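Local coordinates for signal transduction protein TRAP (Staphylococcus aureus, PDB 4AE5) that probably acts as a phosphorylated regulator of staphylococcal virulence, activating the agr system and RNAIII synthesis and raising expression of toxins and biofilm genes, at residues A[127-130]-A[131-134]. Sequence-based numbering, arbitrary orientation.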
ATOM      1  N   GLU A 127     -11.055   8.350   4.506  1.00 14.87           N
ATOM      2  CA  GLU A 127     -12.389   8.286   3.901  1.00 17.68           C
ATOM      3  C   GLU A 127     -12.894   9.634   3.413  1.00 17.78           C
ATOM      4  O   GLU A 127     -13.544   9.698   2.398  1.00 19.50           O
ATOM      5  CB  GLU A 127     -13.394   7.636   4.877  1.00 20.11           C
ATOM      6  CG  GLU A 127     -13.053   6.185   5.114  1.00 20.61           C
ATOM      7  CD  GLU A 127     -14.103   5.377   5.806  1.00 24.89           C
ATOM      8  OE1 GLU A 127     -14.838   5.914   6.644  1.00 25.78           O
ATOM      9  OE2 GLU A 127     -14.173   4.163   5.476  1.00 26.74           O
ATOM     10  N   ASP A 128     -12.501  10.711   4.092  1.00 18.02           N
ATOM     11  CA  ASP A 128     -12.734  12.066   3.557  1.00 17.51           C
ATOM     12  C   ASP A 128     -11.968  12.341   2.236  1.00 16.47           C
ATOM     13  O   ASP A 128     -12.501  12.888   1.289  1.00 16.41           O
ATOM     14  CB  ASP A 128     -12.413  13.090   4.629  1.00 18.66           C
ATOM     15  CG  ASP A 128     -13.427  13.021   5.766  1.00 21.15           C
ATOM     16  OD1 ASP A 128     -14.468  12.388   5.513  1.00 24.62           O
ATOM     17  OD2 ASP A 128     -13.158  13.402   6.899  1.00 21.05           O
ATOM     18  N   PHE A 129     -10.728  11.890   2.185  1.00 15.38           N
ATOM     19  CA  PHE A 129      -9.917  12.089   0.994  1.00 16.35           C
ATOM     20  C   PHE A 129     -10.518  11.255  -0.162  1.00 15.45           C
ATOM     21  O   PHE A 129     -10.638  11.684  -1.364  1.00 14.40           O
ATOM     22  CB  PHE A 129      -8.453  11.686   1.319  1.00 16.43           C
ATOM     23  CG  PHE A 129      -7.600  11.378   0.090  1.00 16.50           C
ATOM     24  CD1 PHE A 129      -7.374  12.362  -0.834  1.00 17.62           C
ATOM     25  CD2 PHE A 129      -6.994  10.113  -0.090  1.00 17.00           C
ATOM     26  CE1 PHE A 129      -6.608  12.152  -1.956  1.00 18.21           C
ATOM     27  CE2 PHE A 129      -6.180   9.892  -1.221  1.00 18.56           C
ATOM     28  CZ  PHE A 129      -5.996  10.915  -2.130  1.00 18.02           C
ATOM     29  N   LYS A 130     -10.954  10.069   0.189  1.00 16.08           N
ATOM     30  CA  LYS A 130     -11.497   9.180  -0.813  1.00 16.22           C
ATOM     31  C   LYS A 130     -12.726   9.769  -1.548  1.00 17.80           C
ATOM     32  O   LYS A 130     -13.060   9.427  -2.713  1.00 17.86           O
ATOM     33  CB  LYS A 130     -11.810   7.826  -0.128  1.00 19.25           C
ATOM     34  CG  LYS A 130     -12.736   6.943  -0.934  1.00 22.08           C
ATOM     35  CD  LYS A 130     -12.563   5.476  -0.562  1.00 23.41           C
ATOM     36  CE  LYS A 130     -12.819   5.130   0.861  1.00 24.03           C
ATOM     37  NZ  LYS A 130     -13.513   3.738   0.905  1.00 25.79           N
ATOM     38  N   GLN A 131     -13.459  10.619  -0.867  1.00 17.68           N
ATOM     39  CA  GLN A 131     -14.544  11.305  -1.546  1.00 20.62           C
ATOM     40  C   GLN A 131     -14.163  12.470  -2.420  1.00 17.44           C
ATOM     41  O   GLN A 131     -15.003  12.950  -3.199  1.00 20.18           O
ATOM     42  CB  GLN A 131     -15.563  11.792  -0.513  1.00 21.53           C
ATOM     43  CG  GLN A 131     -15.946  10.742   0.489  1.00 24.77           C
ATOM     44  CD  GLN A 131     -16.822  11.329   1.539  1.00 26.01           C
ATOM     45  OE1 GLN A 131     -17.953  11.651   1.233  1.00 33.14           O
ATOM     46  NE2 GLN A 131     -16.326  11.470   2.783  1.00 26.16           N
ATOM     47  N   SER A 132     -12.968  13.012  -2.290  1.00 17.40           N
ATOM     48  CA  SER A 132     -12.624  14.209  -3.034  1.00 17.62           C
ATOM     49  C   SER A 132     -12.502  13.836  -4.529  1.00 17.79           C
ATOM     50  O   SER A 132     -12.222  12.655  -4.880  1.00 16.04           O
ATOM     51  CB  SER A 132     -11.241  14.747  -2.594  1.00 17.12           C
ATOM     52  OG  SER A 132     -10.199  13.772  -2.865  1.00 13.06           O
ATOM     53  N   ASP A 133     -12.647  14.851  -5.364  1.00 18.29           N
ATOM     54  CA  ASP A 133     -12.238  14.780  -6.783  1.00 18.95           C
ATOM     55  C   ASP A 133     -10.842  14.281  -7.001  1.00 18.23           C
ATOM     56  O   ASP A 133     -10.685  13.447  -7.898  1.00 17.56           O
ATOM     57  CB  ASP A 133     -12.399  16.136  -7.542  1.00 21.07           C
ATOM     58  CG  ASP A 133     -13.845  16.510  -7.763  1.00 23.65           C
ATOM     59  OD1 ASP A 133     -14.788  15.724  -7.437  1.00 25.77           O
ATOM     60  OD2 ASP A 133     -14.054  17.629  -8.258  1.00 26.24           O
ATOM     61  N   ALA A 134      -9.837  14.733  -6.206  1.00 17.66           N
ATOM     62  CA  ALA A 134      -8.452  14.307  -6.428  1.00 17.26           C
ATOM     63  C   ALA A 134      -8.380  12.749  -6.331  1.00 19.19           C
ATOM     64  O   ALA A 134      -7.649  12.065  -7.099  1.00 21.70           O
ATOM     65  CB  ALA A 134      -7.476  14.936  -5.438  1.00 17.77           C
TER
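Ser132 holds the carbonyl oxygen of Phe129 with two bonds. Its hydroxyl OG donates to Phe129 O at 2.6 Å, in the carbonyl plane and on a lone pair. Its backbone N reaches the same Phe129 O at 2.8 Å, but from above that plane. The serine OG lies between its own backbone N and carbonyl carbon (chi1 62°), which brings it within bonding distance of Phe129 O. The same OG also passes close to the Phe129 ring, 3.8 Å from CD1, on an oblique approach.

Gln131 grips the turn before it more loosely. Its backbone N makes weak bonds to Glu127 O, at 3.4 Å, and to Asp128 O. CG lies beside the backbone N (chi1 -48°), which sets Gln131 CG 3.2 Å from Glu127 O, and the chain runs extended from there. The amide NE2 adds another weak bond to Glu127 O, at 3.3 Å. Asp128 runs alongside Gln131 and points the same way, its carboxylate plane turned 43° from the amide. Asp128 OD1 and Gln131 NE2 are 3.4 Å apart.

Ser132 is the N-cap of the next helix: OG is also hydrogen-bonded to Phe135 N. One hydroxyl thus links a carbonyl in the last turn of helix 123-131 to an N-H in the first turn of helix 133-136. Lys130 NZ forms a salt bridge with Glu159 and a hydrogen bond with Tyr161 OH, which also bonds to Glu127 OE2. These tie the helix to strand 158-164. The buried Phe129 ring meets Phe135 edge-to-face. The contact is a junction near the surface between helices 123-131 and 133-136, and the Phe129 ring packs from it onto Phe118, edge-to-face, and Phe120 of strand 114-120 in the antiparallel barrel.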